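Local coordinates for protein beta-fructofuranosidase (Arthrobacter, PDB 3WPU) that belongs to the levansucrase/invertase family of carbohydrate-active proteins and is built, like its relatives, on a five-bladed beta-propeller, at residues A[31-36]-A[362-367]; A[241-246]-A[334-339]; A[352-357]-A[421-426]; A[394-399]-A[412-417]. All blocks are in the same frame, centred on the assembly; numbering follows the deposited sequence.

Contact 1. Residues A[31-36]-A[362-367]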
loop_
_atom_site.group_PDB
_atom_site.type_symbol
_atom_site.label_atom_id
_atom_site.label_comp_id
_atom_site.label_asym_id
_atom_site.label_seq_id
_atom_site.Cartn_x
_atom_site.Cartn_y
_atom_site.Cartn_z
ATOM N N ALA A 31 -10.545 2.798 -22.182
ATOM C CA ALA A 31 -9.917 1.998 -23.217
ATOM C C ALA A 31 -8.813 1.129 -22.608
ATOM O O ALA A 31 -8.706 -0.064 -22.925
ATOM C CB ALA A 31 -9.350 2.906 -24.306
ATOM N N ASP A 32 -8.025 1.718 -21.713
ATOM C CA ASP A 32 -6.948 1.001 -20.994
ATOM C C ASP A 32 -7.581 -0.129 -20.159
ATOM O O ASP A 32 -7.196 -1.287 -20.260
ATOM C CB ASP A 32 -6.164 1.966 -20.071
ATOM C CG ASP A 32 -5.296 2.992 -20.832
ATOM O OD1 ASP A 32 -4.960 2.772 -22.017
ATOM O OD2 ASP A 32 -4.921 4.000 -20.184
ATOM N N ALA A 33 -8.559 0.232 -19.347
ATOM C CA ALA A 33 -9.160 -0.714 -18.430
ATOM C C ALA A 33 -9.854 -1.855 -19.170
ATOM O O ALA A 33 -9.941 -2.989 -18.646
ATOM C CB ALA A 33 -10.118 0.015 -17.477
ATOM N N ARG A 34 -10.322 -1.615 -20.389
ATOM C CA ARG A 34 -10.989 -2.688 -21.150
ATOM C C ARG A 34 -10.018 -3.749 -21.643
ATOM O O ARG A 34 -10.415 -4.856 -21.981
ATOM C CB ARG A 34 -11.884 -2.132 -22.272
ATOM C CG ARG A 34 -13.121 -1.448 -21.720
ATOM C CD ARG A 34 -13.984 -0.775 -22.778
ATOM N NE ARG A 34 -14.537 -1.714 -23.756
ATOM C CZ ARG A 34 -15.103 -1.364 -24.916
ATOM N NH1 ARG A 34 -15.171 -0.090 -25.296
ATOM N NH2 ARG A 34 -15.568 -2.313 -25.732
ATOM N N GLN A 35 -8.722 -3.448 -21.629
ATOM C CA GLN A 35 -7.722 -4.472 -21.920
ATOM C C GLN A 35 -7.797 -5.646 -20.927
ATOM O O GLN A 35 -7.482 -6.768 -21.276
ATOM C CB GLN A 35 -6.318 -3.889 -21.890
ATOM C CG GLN A 35 -6.071 -2.709 -22.822
ATOM C CD GLN A 35 -6.611 -2.918 -24.222
ATOM O OE1 GLN A 35 -6.151 -3.790 -24.961
ATOM N NE2 GLN A 35 -7.570 -2.109 -24.588
ATOM N N LEU A 36 -8.210 -5.370 -19.704
ATOM C CA LEU A 36 -8.388 -6.412 -18.676
ATOM C C LEU A 36 -9.348 -7.489 -19.160
ATOM O O LEU A 36 -9.146 -8.680 -18.882
ATOM C CB LEU A 36 -8.892 -5.794 -17.351
ATOM C CG LEU A 36 -7.992 -4.736 -16.674
ATOM C CD1 LEU A 36 -8.732 -3.937 -15.640
ATOM C CD2 LEU A 36 -6.765 -5.406 -16.065
ATOM N N ALA A 362 -19.352 0.903 -14.447
ATOM C CA ALA A 362 -20.182 0.203 -15.400
ATOM C C ALA A 362 -19.442 -0.103 -16.695
ATOM O O ALA A 362 -18.724 0.733 -17.239
ATOM C CB ALA A 362 -21.460 0.989 -15.680
ATOM N N GLY A 363 -19.598 -1.327 -17.163
ATOM C CA GLY A 363 -18.980 -1.779 -18.400
ATOM C C GLY A 363 -17.536 -2.257 -18.232
ATOM O O GLY A 363 -16.962 -2.797 -19.167
ATOM N N LEU A 364 -16.965 -2.080 -17.043
ATOM C CA LEU A 364 -15.576 -2.465 -16.782
ATOM C C LEU A 364 -15.503 -3.585 -15.759
ATOM O O LEU A 364 -16.479 -3.880 -15.065
ATOM C CB LEU A 364 -14.771 -1.251 -16.303
ATOM C CG LEU A 364 -14.797 -0.016 -17.196
ATOM C CD1 LEU A 364 -13.942 1.080 -16.580
ATOM C CD2 LEU A 364 -14.302 -0.337 -18.591
ATOM N N ASP A 365 -14.351 -4.246 -15.678
ATOM C CA ASP A 365 -14.219 -5.406 -14.815
ATOM C C ASP A 365 -12.724 -5.729 -14.695
ATOM O O ASP A 365 -11.947 -5.506 -15.616
ATOM C CB ASP A 365 -14.972 -6.588 -15.437
ATOM C CG ASP A 365 -15.520 -7.553 -14.418
ATOM O OD1 ASP A 365 -15.427 -7.307 -13.206
ATOM O OD2 ASP A 365 -16.056 -8.573 -14.876
ATOM N N GLY A 366 -12.348 -6.288 -13.564
ATOM C CA GLY A 366 -10.981 -6.742 -13.376
ATOM C C GLY A 366 -10.819 -7.397 -12.022
ATOM O O GLY A 366 -11.695 -7.262 -11.168
ATOM N N PRO A 367 -9.669 -8.050 -11.801
ATOM C CA PRO A 367 -9.442 -8.719 -10.527
ATOM C C PRO A 367 -9.185 -7.768 -9.379
ATOM O O PRO A 367 -8.699 -6.639 -9.568
ATOM C CB PRO A 367 -8.180 -9.560 -10.792
ATOM C CG PRO A 367 -7.485 -8.872 -11.919
ATOM C CD PRO A 367 -8.553 -8.249 -12.752
HETATM O O HOH W 1 -12.323 -3.984 -17.837
#

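Contact 2. Residues A[241-246]-A[334-339]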
loop_
_atom_site.group_PDB
_atom_site.type_symbol
_atom_site.label_atom_id
_atom_site.label_comp_id
_atom_site.label_asym_id
_atom_site.label_seq_id
_atom_site.Cartn_x
_atom_site.Cartn_y
_atom_site.Cartn_z
ATOM N N PHE A 241 -19.128 10.146 0.949
ATOM C CA PHE A 241 -18.288 8.960 1.061
ATOM C C PHE A 241 -17.031 9.079 0.226
ATOM O O PHE A 241 -16.470 8.072 -0.233
ATOM C CB PHE A 241 -19.090 7.737 0.670
ATOM C CG PHE A 241 -20.287 7.525 1.547
ATOM C CD1 PHE A 241 -20.123 7.248 2.900
ATOM C CD2 PHE A 241 -21.573 7.650 1.042
ATOM C CE1 PHE A 241 -21.223 7.074 3.733
ATOM C CE2 PHE A 241 -22.680 7.470 1.865
ATOM C CZ PHE A 241 -22.501 7.186 3.212
ATOM N N PHE A 242 -16.546 10.311 0.101
ATOM C CA PHE A 242 -15.266 10.580 -0.531
ATOM C C PHE A 242 -14.130 9.788 0.097
ATOM O O PHE A 242 -14.177 9.471 1.277
ATOM C CB PHE A 242 -14.924 12.080 -0.472
ATOM C CG PHE A 242 -14.476 12.585 0.889
ATOM C CD1 PHE A 242 -13.180 13.060 1.060
ATOM C CD2 PHE A 242 -15.346 12.640 1.985
ATOM C CE1 PHE A 242 -12.772 13.577 2.272
ATOM C CE2 PHE A 242 -14.931 13.130 3.215
ATOM C CZ PHE A 242 -13.639 13.609 3.362
ATOM N N ASN A 243 -13.119 9.485 -0.716
ATOM C CA ASN A 243 -11.902 8.809 -0.301
ATOM C C ASN A 243 -10.763 9.793 -0.150
ATOM O O ASN A 243 -10.587 10.658 -0.995
ATOM C CB ASN A 243 -11.530 7.768 -1.358
ATOM C CG ASN A 243 -12.647 6.771 -1.594
ATOM O OD1 ASN A 243 -13.232 6.684 -2.681
ATOM N ND2 ASN A 243 -12.932 6.015 -0.583
ATOM N N PHE A 244 -9.986 9.632 0.911
ATOM C CA PHE A 244 -8.832 10.529 1.182
ATOM C C PHE A 244 -8.014 9.859 2.260
ATOM O O PHE A 244 -8.411 9.841 3.419
ATOM C CB PHE A 244 -9.274 11.935 1.608
ATOM C CG PHE A 244 -8.129 12.911 1.697
ATOM C CD1 PHE A 244 -7.692 13.592 0.577
ATOM C CD2 PHE A 244 -7.506 13.140 2.911
ATOM C CE1 PHE A 244 -6.602 14.453 0.671
ATOM C CE2 PHE A 244 -6.447 14.018 3.011
ATOM C CZ PHE A 244 -6.001 14.673 1.884
ATOM N N ARG A 245 -6.946 9.191 1.866
ATOM C CA ARG A 245 -6.177 8.373 2.805
ATOM C C ARG A 245 -4.892 7.832 2.221
ATOM O O ARG A 245 -4.621 8.010 1.026
ATOM C CB ARG A 245 -7.058 7.181 3.294
ATOM C CG ARG A 245 -7.588 6.270 2.208
ATOM C CD ARG A 245 -8.386 5.132 2.856
ATOM N NE ARG A 245 -9.041 4.286 1.877
ATOM C CZ ARG A 245 -10.203 4.526 1.286
ATOM N NH1 ARG A 245 -10.929 5.596 1.583
ATOM N NH2 ARG A 245 -10.683 3.645 0.419
ATOM N N ASP A 246 -4.112 7.193 3.093
ATOM C CA ASP A 246 -2.982 6.315 2.763
ATOM C C ASP A 246 -1.722 7.083 2.274
ATOM O O ASP A 246 -1.288 6.851 1.145
ATOM C CB ASP A 246 -3.340 5.298 1.684
ATOM C CG ASP A 246 -4.545 4.409 2.040
ATOM O OD1 ASP A 246 -4.933 4.364 3.218
ATOM O OD2 ASP A 246 -5.158 3.829 1.077
ATOM N N THR A 334 -12.643 3.614 -11.925
ATOM C CA THR A 334 -12.790 3.065 -10.569
ATOM C C THR A 334 -12.976 4.174 -9.517
ATOM O O THR A 334 -12.405 5.278 -9.626
ATOM C CB THR A 334 -11.605 2.150 -10.138
ATOM O OG1 THR A 334 -11.860 1.643 -8.824
ATOM C CG2 THR A 334 -10.261 2.909 -10.107
ATOM N N ASP A 335 -13.714 3.818 -8.477
ATOM C CA ASP A 335 -13.927 4.625 -7.283
ATOM C C ASP A 335 -12.656 4.762 -6.447
ATOM O O ASP A 335 -12.461 5.772 -5.759
ATOM C CB ASP A 335 -15.013 3.930 -6.416
ATOM C CG ASP A 335 -15.413 4.732 -5.189
ATOM O OD1 ASP A 335 -15.579 5.983 -5.273
ATOM O OD2 ASP A 335 -15.579 4.088 -4.120
ATOM N N GLN A 336 -11.820 3.731 -6.489
ATOM C CA GLN A 336 -10.782 3.553 -5.487
ATOM C C GLN A 336 -9.444 3.079 -6.050
ATOM O O GLN A 336 -9.266 1.934 -6.390
ATOM C CB GLN A 336 -11.303 2.582 -4.415
ATOM C CG GLN A 336 -12.363 3.175 -3.529
ATOM C CD GLN A 336 -12.592 2.323 -2.301
ATOM O OE1 GLN A 336 -13.097 2.794 -1.310
ATOM N NE2 GLN A 336 -12.156 1.069 -2.354
ATOM N N THR A 337 -8.491 4.010 -6.188
ATOM C CA THR A 337 -7.118 3.668 -6.443
ATOM C C THR A 337 -6.431 3.783 -5.074
ATOM O O THR A 337 -5.992 4.857 -4.661
ATOM C CB THR A 337 -6.525 4.680 -7.450
ATOM O OG1 THR A 337 -6.987 5.987 -7.099
ATOM C CG2 THR A 337 -7.028 4.390 -8.865
ATOM N N GLU A 338 -6.396 2.677 -4.336
ATOM C CA GLU A 338 -5.975 2.695 -2.949
ATOM C C GLU A 338 -4.470 2.508 -2.765
ATOM O O GLU A 338 -3.792 1.980 -3.654
ATOM C CB GLU A 338 -6.707 1.582 -2.185
ATOM C CG GLU A 338 -8.197 1.695 -2.319
ATOM C CD GLU A 338 -8.920 0.707 -1.436
ATOM O OE1 GLU A 338 -8.945 0.921 -0.208
ATOM O OE2 GLU A 338 -9.531 -0.217 -2.001
ATOM N N ARG A 339 -3.976 2.886 -1.590
ATOM C CA ARG A 339 -2.614 2.628 -1.198
ATOM C C ARG A 339 -1.543 2.855 -2.272
ATOM O O ARG A 339 -0.724 1.980 -2.594
ATOM C CB ARG A 339 -2.510 1.209 -0.658
ATOM C CG ARG A 339 -1.348 1.138 0.239
ATOM C CD ARG A 339 -1.162 -0.192 0.898
ATOM N NE ARG A 339 0.019 -0.030 1.716
ATOM C CZ ARG A 339 0.394 -0.861 2.662
ATOM N NH1 ARG A 339 -0.306 -1.993 2.903
ATOM N NH2 ARG A 339 1.488 -0.576 3.326
HETATM O O HOH W 2 -16.332 7.764 -3.264
HETATM O O HOH W 3 -7.218 2.221 1.405
#

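Contact 3. Residues A[352-357]-A[421-426]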
loop_
_atom_site.group_PDB
_atom_site.type_symbol
_atom_site.label_atom_id
_atom_site.label_comp_id
_atom_site.label_asym_id
_atom_site.label_seq_id
_atom_site.Cartn_x
_atom_site.Cartn_y
_atom_site.Cartn_z
ATOM N N PHE A 352 2.286 2.199 -8.177
ATOM C CA PHE A 352 1.456 1.026 -7.887
ATOM C C PHE A 352 0.289 1.427 -6.992
ATOM O O PHE A 352 0.432 2.190 -6.057
ATOM C CB PHE A 352 2.265 -0.072 -7.219
ATOM C CG PHE A 352 3.291 -0.718 -8.102
ATOM C CD1 PHE A 352 2.902 -1.531 -9.168
ATOM C CD2 PHE A 352 4.649 -0.487 -7.893
ATOM C CE1 PHE A 352 3.829 -2.165 -9.950
ATOM C CE2 PHE A 352 5.586 -1.114 -8.693
ATOM C CZ PHE A 352 5.178 -1.928 -9.741
ATOM N N THR A 353 -0.870 0.831 -7.259
ATOM C CA THR A 353 -2.051 1.101 -6.468
ATOM C C THR A 353 -2.843 -0.204 -6.416
ATOM O O THR A 353 -2.536 -1.142 -7.150
ATOM C CB THR A 353 -2.839 2.298 -7.055
ATOM O OG1 THR A 353 -3.885 2.711 -6.161
ATOM C CG2 THR A 353 -3.399 1.966 -8.431
ATOM N N ILE A 354 -3.786 -0.243 -5.503
ATOM C CA ILE A 354 -4.618 -1.427 -5.256
ATOM C C ILE A 354 -6.069 -1.093 -5.547
ATOM O O ILE A 354 -6.521 -0.012 -5.182
ATOM C CB ILE A 354 -4.500 -1.832 -3.767
ATOM C CG1 ILE A 354 -3.034 -1.708 -3.262
ATOM C CG2 ILE A 354 -5.074 -3.219 -3.573
ATOM C CD1 ILE A 354 -2.015 -2.492 -4.040
ATOM N N SER A 355 -6.838 -2.047 -6.114
ATOM C CA SER A 355 -8.252 -1.831 -6.358
ATOM C C SER A 355 -9.038 -3.112 -6.166
ATOM O O SER A 355 -8.486 -4.203 -6.305
ATOM C CB SER A 355 -8.492 -1.315 -7.765
ATOM O OG SER A 355 -9.699 -0.602 -7.841
ATOM N N HIS A 356 -10.320 -2.941 -5.884
ATOM C CA HIS A 356 -11.262 -4.059 -5.750
ATOM C C HIS A 356 -11.965 -4.293 -7.082
ATOM O O HIS A 356 -12.114 -3.388 -7.891
ATOM C CB HIS A 356 -12.326 -3.717 -4.732
ATOM C CG HIS A 356 -11.834 -3.646 -3.317
ATOM N ND1 HIS A 356 -11.273 -4.717 -2.659
ATOM C CD2 HIS A 356 -11.845 -2.625 -2.432
ATOM C CE1 HIS A 356 -10.987 -4.364 -1.418
ATOM N NE2 HIS A 356 -11.298 -3.089 -1.268
ATOM N N ARG A 357 -12.471 -5.505 -7.298
ATOM C CA ARG A 357 -13.231 -5.780 -8.502
ATOM C C ARG A 357 -14.526 -4.976 -8.523
ATOM O O ARG A 357 -14.893 -4.410 -9.564
ATOM C CB ARG A 357 -13.553 -7.273 -8.603
ATOM C CG ARG A 357 -14.420 -7.610 -9.796
ATOM C CD ARG A 357 -14.409 -9.100 -10.122
ATOM N NE ARG A 357 -15.160 -9.388 -11.341
ATOM C CZ ARG A 357 -15.580 -10.604 -11.702
ATOM N NH1 ARG A 357 -15.313 -11.672 -10.960
ATOM N NH2 ARG A 357 -16.269 -10.758 -12.824
ATOM N N TYR A 421 -5.261 -8.591 -0.189
ATOM C CA TYR A 421 -5.540 -7.175 -0.393
ATOM C C TYR A 421 -4.485 -6.299 0.311
ATOM O O TYR A 421 -3.593 -6.815 1.017
ATOM C CB TYR A 421 -6.998 -6.784 -0.025
ATOM C CG TYR A 421 -7.435 -5.587 -0.822
ATOM C CD1 TYR A 421 -7.539 -5.668 -2.199
ATOM C CD2 TYR A 421 -7.654 -4.353 -0.214
ATOM C CE1 TYR A 421 -7.879 -4.572 -2.961
ATOM C CE2 TYR A 421 -7.962 -3.227 -0.968
ATOM C CZ TYR A 421 -8.088 -3.341 -2.342
ATOM O OH TYR A 421 -8.422 -2.247 -3.143
ATOM N N SER A 422 -4.568 -4.992 0.025
ATOM C CA SER A 422 -3.655 -3.973 0.540
ATOM C C SER A 422 -2.190 -4.337 0.316
ATOM O O SER A 422 -1.318 -4.124 1.181
ATOM C CB SER A 422 -3.964 -3.669 2.003
ATOM O OG SER A 422 -5.283 -3.153 2.096
ATOM N N HIS A 423 -1.915 -4.829 -0.881
ATOM C CA HIS A 423 -0.593 -5.251 -1.240
ATOM C C HIS A 423 0.377 -4.062 -1.143
ATOM O O HIS A 423 -0.011 -2.889 -1.281
ATOM C CB HIS A 423 -0.544 -5.703 -2.686
ATOM C CG HIS A 423 -1.480 -6.813 -3.037
ATOM N ND1 HIS A 423 -2.847 -6.713 -2.925
ATOM C CD2 HIS A 423 -1.233 -8.031 -3.568
ATOM C CE1 HIS A 423 -3.401 -7.830 -3.366
ATOM N NE2 HIS A 423 -2.442 -8.645 -3.759
ATOM N N TYR A 424 1.631 -4.398 -0.916
ATOM C CA TYR A 424 2.683 -3.397 -0.816
ATOM C C TYR A 424 3.922 -3.972 -1.461
ATOM O O TYR A 424 4.364 -5.064 -1.105
ATOM C CB TYR A 424 2.920 -3.063 0.663
ATOM C CG TYR A 424 4.032 -2.062 0.842
ATOM C CD1 TYR A 424 3.802 -0.702 0.700
ATOM C CD2 TYR A 424 5.312 -2.494 1.120
ATOM C CE1 TYR A 424 4.830 0.218 0.802
ATOM C CE2 TYR A 424 6.355 -1.580 1.247
ATOM C CZ TYR A 424 6.117 -0.244 1.110
ATOM O OH TYR A 424 7.139 0.701 1.241
ATOM N N VAL A 425 4.489 -3.221 -2.421
ATOM C CA VAL A 425 5.652 -3.665 -3.184
ATOM C C VAL A 425 6.936 -3.203 -2.481
ATOM O O VAL A 425 7.126 -2.012 -2.234
ATOM C CB VAL A 425 5.624 -3.117 -4.636
ATOM C CG1 VAL A 425 6.734 -3.754 -5.443
ATOM C CG2 VAL A 425 4.256 -3.382 -5.274
ATOM N N MET A 426 7.783 -4.179 -2.176
ATOM C CA MET A 426 8.995 -4.024 -1.403
ATOM C C MET A 426 10.187 -4.110 -2.336
ATOM O O MET A 426 10.063 -4.525 -3.492
ATOM C CB MET A 426 9.073 -5.149 -0.368
ATOM C CG MET A 426 7.837 -5.193 0.494
ATOM S SD MET A 426 7.878 -6.318 1.912
ATOM C CE MET A 426 7.919 -7.903 1.064
#

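Contact 4. Residues A[394-399]-A[412-417]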
loop_
_atom_site.group_PDB
_atom_site.type_symbol
_atom_site.label_atom_id
_atom_site.label_comp_id
_atom_site.label_asym_id
_atom_site.label_seq_id
_atom_site.Cartn_x
_atom_site.Cartn_y
_atom_site.Cartn_z
ATOM N N GLY A 394 -3.059 -9.622 -9.935
ATOM C CA GLY A 394 -4.450 -9.886 -9.625
ATOM C C GLY A 394 -4.653 -11.167 -8.848
ATOM O O GLY A 394 -3.935 -12.160 -9.036
ATOM N N ASN A 395 -5.604 -11.141 -7.934
ATOM C CA ASN A 395 -6.002 -12.401 -7.323
ATOM C C ASN A 395 -6.523 -13.333 -8.416
ATOM O O ASN A 395 -7.019 -12.884 -9.460
ATOM C CB ASN A 395 -7.038 -12.174 -6.259
ATOM C CG ASN A 395 -6.481 -11.466 -5.037
ATOM O OD1 ASN A 395 -5.265 -11.407 -4.816
ATOM N ND2 ASN A 395 -7.370 -10.927 -4.227
ATOM N N PRO A 396 -6.435 -14.662 -8.170
ATOM C CA PRO A 396 -6.987 -15.557 -9.176
ATOM C C PRO A 396 -8.483 -15.292 -9.259
ATOM O O PRO A 396 -9.143 -15.203 -8.219
ATOM C CB PRO A 396 -6.700 -16.957 -8.624
ATOM C CG PRO A 396 -6.075 -16.793 -7.295
ATOM C CD PRO A 396 -5.682 -15.361 -7.114
ATOM N N THR A 397 -8.983 -15.179 -10.493
ATOM C CA THR A 397 -10.258 -14.555 -10.793
ATOM C C THR A 397 -10.790 -15.093 -12.110
ATOM O O THR A 397 -10.077 -15.109 -13.110
ATOM C CB THR A 397 -10.070 -13.012 -10.971
ATOM O OG1 THR A 397 -9.641 -12.429 -9.742
ATOM C CG2 THR A 397 -11.378 -12.334 -11.413
ATOM N N ASN A 398 -12.044 -15.561 -12.098
ATOM C CA ASN A 398 -12.741 -15.850 -13.332
ATOM C C ASN A 398 -13.669 -14.718 -13.692
ATOM O O ASN A 398 -14.738 -14.578 -13.094
ATOM C CB ASN A 398 -13.537 -17.168 -13.237
ATOM C CG ASN A 398 -13.913 -17.701 -14.622
ATOM O OD1 ASN A 398 -14.200 -16.923 -15.528
ATOM N ND2 ASN A 398 -13.901 -19.031 -14.793
ATOM N N LEU A 399 -13.274 -13.897 -14.673
ATOM C CA LEU A 399 -14.094 -12.733 -15.049
ATOM C C LEU A 399 -15.393 -13.120 -15.735
ATOM O O LEU A 399 -16.281 -12.281 -15.863
ATOM C CB LEU A 399 -13.314 -11.734 -15.913
ATOM C CG LEU A 399 -12.208 -10.940 -15.216
ATOM C CD1 LEU A 399 -11.616 -9.980 -16.240
ATOM C CD2 LEU A 399 -12.673 -10.188 -13.979
ATOM N N ASN A 412 -19.642 -19.777 -8.468
ATOM C CA ASN A 412 -18.808 -20.156 -9.603
ATOM C C ASN A 412 -17.437 -19.448 -9.649
ATOM O O ASN A 412 -16.720 -19.531 -10.641
ATOM C CB ASN A 412 -19.548 -19.850 -10.905
ATOM C CG ASN A 412 -20.707 -20.800 -11.151
ATOM O OD1 ASN A 412 -21.858 -20.378 -11.212
ATOM N ND2 ASN A 412 -20.402 -22.070 -11.286
ATOM N N GLN A 413 -17.100 -18.762 -8.573
ATOM C CA GLN A 413 -15.902 -17.903 -8.584
ATOM C C GLN A 413 -14.688 -18.659 -8.037
ATOM O O GLN A 413 -14.830 -19.642 -7.284
ATOM C CB GLN A 413 -16.199 -16.625 -7.805
ATOM C CG GLN A 413 -15.167 -15.520 -8.000
ATOM C CD GLN A 413 -14.772 -15.375 -9.453
ATOM O OE1 GLN A 413 -13.689 -15.807 -9.862
ATOM N NE2 GLN A 413 -15.670 -14.820 -10.252
ATOM N N HIS A 414 -13.482 -18.233 -8.411
ATOM C CA HIS A 414 -12.252 -18.846 -7.922
ATOM C C HIS A 414 -12.176 -18.601 -6.408
ATOM O O HIS A 414 -12.435 -17.493 -5.949
ATOM C CB HIS A 414 -11.014 -18.254 -8.631
ATOM C CG HIS A 414 -9.751 -19.020 -8.370
ATOM N ND1 HIS A 414 -9.146 -19.064 -7.134
ATOM C CD2 HIS A 414 -8.995 -19.804 -9.174
ATOM C CE1 HIS A 414 -8.069 -19.823 -7.187
ATOM N NE2 HIS A 414 -7.948 -20.276 -8.420
ATOM N N PRO A 415 -11.846 -19.638 -5.612
ATOM C CA PRO A 415 -11.834 -19.457 -4.140
ATOM C C PRO A 415 -10.711 -18.578 -3.571
ATOM O O PRO A 415 -10.689 -18.281 -2.385
ATOM C CB PRO A 415 -11.725 -20.893 -3.605
ATOM C CG PRO A 415 -11.172 -21.691 -4.732
ATOM C CD PRO A 415 -11.696 -21.060 -5.993
ATOM N N GLY A 416 -9.838 -18.122 -4.445
ATOM C CA GLY A 416 -8.781 -17.147 -4.110
ATOM C C GLY A 416 -9.081 -15.738 -4.562
ATOM O O GLY A 416 -8.203 -14.867 -4.493
ATOM N N HIS A 417 -10.294 -15.476 -5.033
ATOM C CA HIS A 417 -10.696 -14.160 -5.554
ATOM C C HIS A 417 -10.424 -13.031 -4.564
ATOM O O HIS A 417 -10.089 -11.924 -4.987
ATOM C CB HIS A 417 -12.191 -14.198 -5.869
ATOM C CG HIS A 417 -12.702 -13.081 -6.714
ATOM N ND1 HIS A 417 -13.216 -11.920 -6.179
ATOM C CD2 HIS A 417 -12.903 -13.003 -8.049
ATOM C CE1 HIS A 417 -13.673 -11.154 -7.158
ATOM N NE2 HIS A 417 -13.495 -11.791 -8.300
HETATM O O HOH W 4 -10.255 -10.813 -7.680
#

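Contact 1. Residues A[31-36]-A[362-367]
Leu364 packs on Ala33 and Arg34 while Leu36 packs on Asp365 and Gly366, seating helix 30-38 on a loop of the beta-propeller, the one that joins strands 348-355 and 369-375. Between residues 31-36 and 362-367 the contact is held by van der Waals packing and one water; Gln37 of the same helix adds a direct bond to Gly363 O. Its tight part is mostly apolar, with one carbonyl oxygen among the methyls. The two branches of Leu364 divide the work: CD2 presses on the Arg34 side chain at CG, 3.5 Å away, the two chains crossing at about a right angle, while CD1 lies 4.1 Å from Ala33 CB. One turn further along the helix, Leu36 CB lies 3.5 Å from Asp365 O; with CG beside its own backbone N (chi1 -60°), CD1 comes to 3.6 Å from that oxygen. A CB on Gly366 would point at the helix, and its absence lets Leu36 CD1 lie 4.2 Å from Gly366 CA. On the looser, more accessible side, the guanidinium of Arg34 bonds to Tyr283 and Tyr289, and the carboxylate of Asp365 forms a salt bridge with Arg357. Between the two backbones a single water donates to Ala33 O at 2.7 Å and accepts from Asp365 N at 3.0 Å, so that Ala33 O takes this proton as well as the helical one from Leu36 N.

Contact 2. Residues A[241-246]-A[334-339]
Arg245 reaches across to Glu338 and Gln336 from the start of strand 245-250, where Arg245 and Asp246 supply the first two residues of the Arg-Asp-Pro signature of this propeller family. Its CB sets CG between the backbone N and the carbonyl carbon (chi1 58°), and from there CG and CD run out fully extended, carrying the head group over to the loop 334-339; the side chain also rests against Trp163. At NE the chain meets a water that accepts its proton at 2.8 Å. That water lies 2.6 Å from Asp246 OD2 and 2.7 Å from Glu338 OE1, placed to donate to either. CZ turns the flat head so that its edge faces Glu338 OE1 and the amide of Gln336. NH2 ends the path with two acceptors: Glu338 OE1 at 3.3 Å, in a salt bridge whose N-H points almost straight (178°), and Gln336 OE1 at 3.1 Å, weakly. Glu338 OE1 lies in the guanidinium plane, but the N-H meets that carboxylate from above its plane. Alongside, the backbone N of Arg339 gives its proton to the anti side of Asp246 OD2 at 3.1 Å. The far oxygens look elsewhere, Glu338 OE2 to Tyr421 and Asp246 OD1 to a bound glycerol. Asp246 OD2 and Glu338 OE1 stand 4.9 Å apart, and the arginine and the shared water join the two acids in one polar network.

Contact 3. Residues A[352-357]-A[421-426]
His356 and Tyr421 lie ring on ring in an offset stack, centroids 3.8 Å apart and planes 13° from parallel, with His356 CE1 above the middle of the phenol ring. Ile354 CG2 lies on the opposite face, though its modelled closeness is doubtful. The other branch of Ile354 ends with CD1 3.8 Å from His423 CB. Further on, Val425 CG2 sits over one face of Phe352 in a CH-pi contact, 4.2 Å from the ring centroid. Behind this first shell, strands 348-355 and 423-425 run in opposite directions but belong to different sheets of the propeller and are joined here through side chains. Glu368 takes hold of His356 ND1 and so limits rotation of the imidazole, as Glu338 OE2 holds the Tyr421 hydroxyl, while Val370 backs both Ile354 and His423. With a ring stack and apolar contacts across it, the join probably relies on dispersion and close fit; His423 O and ND1, buried with no partner in the model, are probably a price of that burial.

Contact 4. Residues A[394-399]-A[412-417]
A type I beta turn from His414 to His417 packs against residues 395-398 within the long irregular connection between two sheets of the propeller. Pro396 CB stands almost directly over the centre of the His414 ring, 3.4 Å from the centroid and 6° off its normal, a clear CH-pi contact. The ring is held by its own turn, since ND1 accepts from Gly416 N in the ring plane at 2.9 Å. At one end Gln413 grips the backbone of Asn398 with both halves of its amide: OE1 takes Asn398 N on a lone pair at 2.8 Å, and NE2 gives to Asn398 O at 3.0 Å. The bend of the side chain at chi2 (44°) folds that amide back, and OE1 also receives His414 N. At the other end Asn395 ND2 donates to His417 O at 3.0 Å from above the carbonyl plane, and a water donating to Thr397 OG1 and to the same His417 O closes a second link. In sequence the segments follow strand 391-394, which ends at Gly394, and precede strand 423-425: Gly394 pairs with Val55 and Met57, Asn395 ND2 also reaches Ala420 O just ahead of the second strand, and His417 NE2 meets Arg357, just past strand 348-355.

In the fold
Contact 3 is the hub, its centre about 6 Å from that of the chain and about 12, 17 and 16 Å from the centres of contacts 2, 1 and 4. Arg357 ties it to the outer pair: its NE forms a salt bridge with Asp365 OD1 of contact 1 at 2.8 Å, and its NH1 probably bonds to His417 NE2 of contact 4 at 3.2 Å. Toward contact 2, Glu338 OE2 lies 2.6 Å from Tyr421 OH, a probable hydrogen bond. Contacts 1 and 4 meet through Pro367 and Thr397, whereas contacts 2 and 4 do not touch. The glycerol about 3 Å from the Asp246 side chain may mark a pocket beside contact 2.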